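Local coordinates for conserved hypothetical protein (Corynebacterium diphtheriae NCTC 13129, PDB 2GS5) that is of unknown function but belongs to the YqgE/AlgH (UPF0301) family and folds around a mixed beta sheet, at residues N111-V116 with A158-S163; M10-P15 with Q148-G153. All blocks are in the same frame, centred on the assembly; numbering follows the deposited sequence.

Contact 1 of 2, residues N111-V116 with A158-S163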
ATOM      1  N   ASN A 111       8.016  -9.866  -2.885  1.00 17.43           N
ATOM      2  CA  ASN A 111       8.487 -10.406  -1.616  1.00 17.55           C
ATOM      3  C   ASN A 111       7.354 -11.166  -0.910  1.00 17.17           C
ATOM      4  O   ASN A 111       6.799 -12.078  -1.505  1.00 17.45           O
ATOM      5  CB  ASN A 111       9.108  -9.291  -0.772  1.00 18.18           C
ATOM      6  CG  ASN A 111      10.257  -8.590  -1.487  1.00 19.85           C
ATOM      7  OD1 ASN A 111      11.105  -9.239  -2.102  1.00 22.30           O
ATOM      8  ND2 ASN A 111      10.284  -7.263  -1.414  1.00 23.00           N
ATOM      9  N   ARG A 112       7.004 -10.796   0.324  1.00 16.78           N
ATOM     10  CA  ARG A 112       5.950 -11.497   1.072  1.00 16.62           C
ATOM     11  C   ARG A 112       4.573 -10.851   0.942  1.00 16.14           C
ATOM     12  O   ARG A 112       3.597 -11.337   1.508  1.00 15.41           O
ATOM     13  CB  ARG A 112       6.325 -11.613   2.550  1.00 16.76           C
ATOM     14  CG  ARG A 112       7.456 -12.566   2.816  1.00 17.04           C
ATOM     15  CD  ARG A 112       7.622 -12.855   4.294  1.00 17.75           C
ATOM     16  NE  ARG A 112       8.544 -13.972   4.491  1.00 18.38           N
ATOM     17  CZ  ARG A 112       8.207 -15.260   4.399  1.00 18.34           C
ATOM     18  NH1 ARG A 112       6.965 -15.625   4.143  1.00 18.92           N
ATOM     19  NH2 ARG A 112       9.122 -16.201   4.561  1.00 17.40           N
ATOM     20  N   LEU A 113       4.479  -9.763   0.185  1.00 15.74           N
ATOM     21  CA  LEU A 113       3.213  -9.068   0.057  1.00 16.04           C
ATOM     22  C   LEU A 113       2.361  -9.754  -0.987  1.00 15.47           C
ATOM     23  O   LEU A 113       2.841 -10.070  -2.071  1.00 15.84           O
ATOM     24  CB  LEU A 113       3.441  -7.607  -0.323  1.00 16.41           C
ATOM     25  CG  LEU A 113       4.268  -6.811   0.677  1.00 18.12           C
ATOM     26  CD1 LEU A 113       4.425  -5.369   0.201  1.00 19.50           C
ATOM     27  CD2 LEU A 113       3.651  -6.855   2.062  1.00 19.58           C
ATOM     28  N   VAL A 114       1.092  -9.974  -0.654  1.00 15.29           N
ATOM     29  CA  VAL A 114       0.154 -10.631  -1.539  1.00 15.36           C
ATOM     30  C   VAL A 114      -1.195  -9.932  -1.516  1.00 15.47           C
ATOM     31  O   VAL A 114      -1.554  -9.298  -0.533  1.00 15.23           O
ATOM     32  CB  VAL A 114      -0.091 -12.111  -1.124  1.00 14.70           C
ATOM     33  CG1 VAL A 114       1.125 -12.964  -1.428  1.00 14.47           C
ATOM     34  CG2 VAL A 114      -0.498 -12.209   0.356  1.00 15.17           C
HETATM   35  N   MSE A 115      -1.924 -10.031  -2.621  1.00 16.48           N
HETATM   36  CA  MSE A 115      -3.348  -9.706  -2.616  1.00 18.41           C
HETATM   37  C   MSE A 115      -4.117 -10.985  -2.266  1.00 17.02           C
HETATM   38  O   MSE A 115      -3.903 -12.028  -2.884  1.00 16.76           O
HETATM   39  CB  MSE A 115      -3.783  -9.137  -3.977  1.00 19.02           C
HETATM   40  CG  MSE A 115      -3.693  -7.613  -4.129  1.00 21.65           C
HETATM   41 SE   MSE A 115      -4.828  -7.176  -5.645  1.00 27.60          SE
HETATM   42  CE  MSE A 115      -4.098  -8.401  -6.988  1.00 24.90           C
ATOM     43  N   VAL A 116      -5.001 -10.901  -1.272  1.00 15.89           N
ATOM     44  CA  VAL A 116      -5.777 -12.047  -0.806  1.00 15.79           C
ATOM     45  C   VAL A 116      -7.129 -12.022  -1.491  1.00 15.60           C
ATOM     46  O   VAL A 116      -7.823 -11.007  -1.461  1.00 15.60           O
ATOM     47  CB  VAL A 116      -5.998 -11.994   0.719  1.00 15.45           C
ATOM     48  CG1 VAL A 116      -6.801 -13.198   1.197  1.00 15.13           C
ATOM     49  CG2 VAL A 116      -4.658 -11.914   1.453  1.00 15.01           C
ATOM     50  N   ALA A 158       9.338   3.601  -3.813  1.00 11.11           N
ATOM     51  CA  ALA A 158      10.173   2.859  -2.857  1.00 11.45           C
ATOM     52  C   ALA A 158       9.617   1.469  -2.611  1.00 12.47           C
ATOM     53  O   ALA A 158       8.421   1.246  -2.742  1.00 12.13           O
ATOM     54  CB  ALA A 158      10.252   3.603  -1.533  1.00 12.13           C
ATOM     55  N   PRO A 159      10.493   0.520  -2.263  1.00 12.97           N
ATOM     56  CA  PRO A 159       9.953  -0.790  -1.896  1.00 13.59           C
ATOM     57  C   PRO A 159       9.085  -0.739  -0.637  1.00 13.67           C
ATOM     58  O   PRO A 159       9.435  -0.074   0.337  1.00 13.42           O
ATOM     59  CB  PRO A 159      11.192  -1.656  -1.677  1.00 14.21           C
ATOM     60  CG  PRO A 159      12.344  -0.737  -1.651  1.00 14.26           C
ATOM     61  CD  PRO A 159      11.961   0.572  -2.227  1.00 13.57           C
ATOM     62  N   ALA A 160       7.937  -1.417  -0.684  1.00 14.21           N
ATOM     63  CA  ALA A 160       7.086  -1.576   0.491  1.00 14.16           C
ATOM     64  C   ALA A 160       7.664  -2.667   1.380  1.00 14.88           C
ATOM     65  O   ALA A 160       8.316  -3.595   0.882  1.00 15.41           O
ATOM     66  CB  ALA A 160       5.657  -1.936   0.076  1.00 14.43           C
ATOM     67  N   LEU A 161       7.443  -2.537   2.688  1.00 14.96           N
ATOM     68  CA  LEU A 161       7.746  -3.600   3.645  1.00 14.97           C
ATOM     69  C   LEU A 161       6.460  -4.139   4.261  1.00 15.05           C
ATOM     70  O   LEU A 161       5.452  -3.449   4.322  1.00 14.67           O
ATOM     71  CB  LEU A 161       8.644  -3.099   4.776  1.00 15.57           C
ATOM     72  CG  LEU A 161      10.057  -2.657   4.415  1.00 16.24           C
ATOM     73  CD1 LEU A 161      10.782  -2.184   5.671  1.00 16.61           C
ATOM     74  CD2 LEU A 161      10.840  -3.769   3.719  1.00 17.22           C
ATOM     75  N   PRO A 162       6.502  -5.383   4.754  1.00 14.59           N
ATOM     76  CA  PRO A 162       5.374  -5.944   5.501  1.00 14.96           C
ATOM     77  C   PRO A 162       4.826  -4.999   6.569  1.00 15.12           C
ATOM     78  O   PRO A 162       3.609  -4.888   6.710  1.00 15.37           O
ATOM     79  CB  PRO A 162       5.982  -7.197   6.135  1.00 15.25           C
ATOM     80  CG  PRO A 162       6.969  -7.646   5.141  1.00 15.28           C
ATOM     81  CD  PRO A 162       7.598  -6.361   4.628  1.00 14.44           C
ATOM     82  N   SER A 163       5.705  -4.306   7.300  1.00 15.36           N
ATOM     83  CA  SER A 163       5.276  -3.413   8.381  1.00 15.29           C
ATOM     84  C   SER A 163       4.461  -2.201   7.901  1.00 15.26           C
ATOM     85  O   SER A 163       3.769  -1.558   8.694  1.00 15.57           O
ATOM     86  CB  SER A 163       6.475  -2.951   9.221  1.00 16.01           C
ATOM     87  OG  SER A 163       7.444  -2.292   8.423  1.00 16.68           O
TER
HETATM   88  O   HOH W   1       8.882  -6.366   1.012  1.00 30.80           O

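Contact 2 of 2, residues M10-P15 with Q148-G153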
HETATM    1  N   MSE A  10      21.821   8.872  -8.273  1.00 24.79           N
HETATM    2  CA  MSE A  10      20.984   7.801  -7.748  1.00 25.65           C
HETATM    3  C   MSE A  10      19.836   7.592  -8.721  1.00 24.95           C
HETATM    4  O   MSE A  10      19.237   8.553  -9.159  1.00 25.39           O
HETATM    5  CB  MSE A  10      20.433   8.254  -6.397  1.00 25.84           C
HETATM    6  CG  MSE A  10      19.565   7.265  -5.669  1.00 26.57           C
HETATM    7 SE   MSE A  10      18.857   8.131  -4.075  1.00 33.00          SE
HETATM    8  CE  MSE A  10      17.360   9.085  -4.874  1.00 29.51           C
ATOM      9  N   GLU A  11      19.532   6.351  -9.079  1.00 24.50           N
ATOM     10  CA  GLU A  11      18.463   6.110 -10.052  1.00 24.38           C
ATOM     11  C   GLU A  11      17.121   5.872  -9.390  1.00 23.31           C
ATOM     12  O   GLU A  11      17.051   5.355  -8.277  1.00 23.00           O
ATOM     13  CB  GLU A  11      18.802   4.935 -10.956  1.00 24.56           C
ATOM     14  CG  GLU A  11      19.931   5.239 -11.919  1.00 25.68           C
ATOM     15  CD  GLU A  11      19.707   4.625 -13.275  1.00 27.53           C
ATOM     16  OE1 GLU A  11      20.010   5.300 -14.290  1.00 28.78           O
ATOM     17  OE2 GLU A  11      19.227   3.468 -13.322  1.00 27.56           O
ATOM     18  N   ARG A  12      16.063   6.264 -10.097  1.00 22.26           N
ATOM     19  CA  ARG A  12      14.700   6.052  -9.632  1.00 21.57           C
ATOM     20  C   ARG A  12      14.385   4.569  -9.613  1.00 20.38           C
ATOM     21  O   ARG A  12      14.841   3.823 -10.487  1.00 20.13           O
ATOM     22  CB  ARG A  12      13.703   6.738 -10.565  1.00 21.76           C
ATOM     23  CG  ARG A  12      13.753   8.255 -10.591  1.00 22.34           C
ATOM     24  CD  ARG A  12      12.617   8.794 -11.440  1.00 22.92           C
ATOM     25  NE  ARG A  12      12.569  10.254 -11.508  1.00 23.90           N
ATOM     26  CZ  ARG A  12      13.367  11.005 -12.263  1.00 25.34           C
ATOM     27  NH1 ARG A  12      13.226  12.328 -12.249  1.00 25.99           N
ATOM     28  NH2 ARG A  12      14.312  10.457 -13.024  1.00 25.92           N
ATOM     29  N   ASN A  13      13.599   4.147  -8.621  1.00 18.61           N
ATOM     30  CA  ASN A  13      13.017   2.812  -8.624  1.00 17.99           C
ATOM     31  C   ASN A  13      11.822   2.822  -9.567  1.00 17.49           C
ATOM     32  O   ASN A  13      11.023   3.755  -9.558  1.00 16.85           O
ATOM     33  CB  ASN A  13      12.553   2.408  -7.225  1.00 18.01           C
ATOM     34  CG  ASN A  13      13.676   2.402  -6.198  1.00 19.47           C
ATOM     35  OD1 ASN A  13      13.515   2.898  -5.076  1.00 19.31           O
ATOM     36  ND2 ASN A  13      14.819   1.837  -6.576  1.00 20.88           N
ATOM     37  N   GLU A  14      11.684   1.782 -10.382  1.00 16.85           N
ATOM     38  CA  GLU A  14      10.571   1.727 -11.328  1.00 16.88           C
ATOM     39  C   GLU A  14       9.298   1.237 -10.646  1.00 15.68           C
ATOM     40  O   GLU A  14       9.342   0.304  -9.853  1.00 15.18           O
ATOM     41  CB  GLU A  14      10.914   0.833 -12.514  1.00 17.50           C
ATOM     42  CG  GLU A  14      11.832   1.510 -13.514  1.00 20.16           C
ATOM     43  CD  GLU A  14      11.207   2.756 -14.119  1.00 24.07           C
ATOM     44  OE1 GLU A  14      10.109   2.641 -14.722  1.00 26.82           O
ATOM     45  OE2 GLU A  14      11.807   3.847 -13.981  1.00 27.88           O
ATOM     46  N   PRO A  15       8.163   1.885 -10.946  1.00 14.74           N
ATOM     47  CA  PRO A  15       6.900   1.384 -10.414  1.00 14.24           C
ATOM     48  C   PRO A  15       6.649  -0.060 -10.804  1.00 13.74           C
ATOM     49  O   PRO A  15       6.899  -0.453 -11.943  1.00 13.89           O
ATOM     50  CB  PRO A  15       5.857   2.287 -11.069  1.00 14.93           C
ATOM     51  CG  PRO A  15       6.586   3.516 -11.417  1.00 16.04           C
ATOM     52  CD  PRO A  15       7.961   3.097 -11.757  1.00 14.85           C
ATOM     53  N   GLN A 148       4.322  10.258 -15.774  1.00 15.72           N
ATOM     54  CA  GLN A 148       4.276  11.718 -15.849  1.00 15.37           C
ATOM     55  C   GLN A 148       4.321  12.354 -14.459  1.00 15.05           C
ATOM     56  O   GLN A 148       5.057  13.303 -14.220  1.00 15.28           O
ATOM     57  CB  GLN A 148       3.019  12.179 -16.588  1.00 16.25           C
ATOM     58  CG  GLN A 148       2.920  13.683 -16.748  1.00 17.91           C
ATOM     59  CD  GLN A 148       4.009  14.251 -17.635  1.00 22.57           C
ATOM     60  OE1 GLN A 148       4.899  14.979 -17.171  1.00 26.23           O
ATOM     61  NE2 GLN A 148       3.950  13.920 -18.921  1.00 23.94           N
ATOM     62  N   GLU A 149       3.534  11.817 -13.536  1.00 14.41           N
ATOM     63  CA  GLU A 149       3.487  12.366 -12.174  1.00 13.64           C
ATOM     64  C   GLU A 149       4.810  12.183 -11.440  1.00 13.82           C
ATOM     65  O   GLU A 149       5.222  13.068 -10.702  1.00 13.67           O
ATOM     66  CB  GLU A 149       2.318  11.762 -11.388  1.00 13.13           C
ATOM     67  CG  GLU A 149       0.991  12.228 -11.957  1.00 11.57           C
ATOM     68  CD  GLU A 149      -0.223  11.682 -11.259  1.00 12.93           C
ATOM     69  OE1 GLU A 149      -0.077  11.032 -10.204  1.00 12.15           O
ATOM     70  OE2 GLU A 149      -1.340  11.922 -11.768  1.00 11.40           O
ATOM     71  N   ILE A 150       5.465  11.044 -11.644  1.00 14.26           N
ATOM     72  CA  ILE A 150       6.785  10.821 -11.056  1.00 14.72           C
ATOM     73  C   ILE A 150       7.793  11.845 -11.603  1.00 15.40           C
ATOM     74  O   ILE A 150       8.520  12.474 -10.832  1.00 15.45           O
ATOM     75  CB  ILE A 150       7.270   9.368 -11.276  1.00 14.75           C
ATOM     76  CG1 ILE A 150       6.427   8.397 -10.443  1.00 14.46           C
ATOM     77  CG2 ILE A 150       8.767   9.221 -10.914  1.00 14.78           C
ATOM     78  CD1 ILE A 150       6.565   6.960 -10.872  1.00 13.83           C
ATOM     79  N   GLU A 151       7.778  12.049 -12.917  1.00 16.31           N
ATOM     80  CA  GLU A 151       8.646  13.050 -13.556  1.00 17.27           C
ATOM     81  C   GLU A 151       8.390  14.456 -13.021  1.00 17.23           C
ATOM     82  O   GLU A 151       9.318  15.268 -12.911  1.00 17.55           O
ATOM     83  CB  GLU A 151       8.457  13.021 -15.074  1.00 17.79           C
ATOM     84  CG  GLU A 151       9.025  11.766 -15.721  1.00 20.37           C
ATOM     85  CD  GLU A 151       8.491  11.493 -17.114  1.00 21.40           C
ATOM     86  OE1 GLU A 151       7.828  12.381 -17.706  1.00 27.38           O
ATOM     87  OE2 GLU A 151       8.745  10.377 -17.629  1.00 27.28           O
ATOM     88  N   ASN A 152       7.141  14.737 -12.668  1.00 16.68           N
ATOM     89  CA  ASN A 152       6.771  16.032 -12.095  1.00 16.45           C
ATOM     90  C   ASN A 152       7.187  16.201 -10.624  1.00 15.92           C
ATOM     91  O   ASN A 152       7.086  17.299 -10.071  1.00 16.33           O
ATOM     92  CB  ASN A 152       5.264  16.245 -12.230  1.00 16.86           C
ATOM     93  CG  ASN A 152       4.851  17.680 -11.971  1.00 18.45           C
ATOM     94  OD1 ASN A 152       5.318  18.600 -12.648  1.00 22.67           O
ATOM     95  ND2 ASN A 152       3.976  17.882 -10.989  1.00 19.27           N
ATOM     96  N   GLY A 153       7.646  15.121  -9.997  1.00 14.90           N
ATOM     97  CA  GLY A 153       8.062  15.138  -8.594  1.00 14.56           C
ATOM     98  C   GLY A 153       6.975  14.811  -7.576  1.00 13.84           C
ATOM     99  O   GLY A 153       7.197  14.984  -6.376  1.00 13.75           O
TER
HETATM  100  O   HOH W   2      10.964  12.348  -9.480  1.00 21.65           O

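Contact 1 of 2, residues N111-V116 with A158-S163
Leu113 lies against Ala160 and Pro162 and provides the direct apolar contact between the start of strand 113-116 and the chain leaving strand 155-159. Its CB heads for the opposite segment but stops short of it. CG, set anti to the carbonyl carbon and beside the backbone N (chi1 -60°), divides the side chain between two neighbours. One branch, CD1, comes up to the Ala160 methyl, with Leu113 CD1 and Ala160 CB 3.6 Å apart. The other branch, CD2, approaches the backbone of the proline and lies 4.0 Å from Pro162 CA. Leu161 O is at the margin of the same branch, 4.5 Å from Leu113 CD2, so CD2 meets mainly backbone atoms where CD1 meets a side chain. The closest pair of CA atoms, Leu113 CA and Pro162 CA, is 6.6 Å apart, and no hydrogen bond passes directly from one segment to the other.

A water supplies the polar link beside this apolar patch. It accepts from the amide of Asn111, with ND2 2.9 Å from the water oxygen, and donates to Ala160 O at 2.8 Å. The bridge is bent, its angle at the water being about 111°, and it ties the turn before strand 113-116 to the loop after strand 155-159.

Val93 of strand 87-94 touches both Leu113 and Pro162, and Val20 of strand 19-23 packs on Ala160. Strand 113-116 runs antiparallel between strands 87-94 and 106-110, whereas strand 155-159 pairs with strand 19-23. Leu113 therefore joins strand 113-116 to the chain just after strand 155-159, two strands that do not pair with each other in the mixed sheet.

Contact 2 of 2, residues M10-P15 with Q148-G153
Ile150 O takes two donors at the end of helix 145-151: Gly153 N, at 2.9 Å, and a water whose oxygen lies 2.8 Å from this carbonyl oxygen. The first bond belongs to the Schellman motif that closes the helix, where Gly153 adopts a positive phi (91°). The water extends the carbonyl's reach to the loop 10-15 by accepting a weak bond from Arg12, with NE 3.3 Å away, at the edge of the guanidinium and in its plane. The stronger partner of that group is Asp4, which forms a salt bridge with Arg12 NH1.

Beside the water bridge the contact is apolar. Arg12 is extended from CG to NE and slides past Ile150 in the opposite direction, so that its CD lies 3.9 Å from Ile150 CG2. The other arm of the isoleucine meets Pro15 tip to tip: CG1, anti to the carbonyl carbon (chi1 -69°), and an extended chi2 (164°) carry Ile150 CD1 to within 3.5 Å of Pro15 CG, tighter than a usual carbon contact. Ile150 thus touches the loop with both of its branches.

The loop 10-15, leading into strand 19-23, crosses beside the end of helix 145-151 at the protein surface. Ile150 also packs on Val157 of strand 155-159, while Glu149 OE1 accepts hydrogen bonds from NE1 of Trp141 and Trp155, on the strands before and after the helix in the chain.

In the fold
The four segments alternate along the chain: 10-15 of contact 2, 111-116 of contact 1, 148-153 of contact 2, then 158-163 of contact 1. The centres of the two contacts lie about 20 Å apart, contact 1 about 8 Å and contact 2 about 17 Å from the centre of the chain, so one is partly buried and the other peripheral. Helix 145-151 is followed, after a short turn, by strand 155-159, and Asn13 packs beside Ala158 and Pro159, so the contacts touch. Strand 19-23, which follows the loop 10-15, pairs with strand 155-159. Contact 2 holds that loop to helix 145-151, and contact 1 holds strand 113-116 to the chain after strand 155-159.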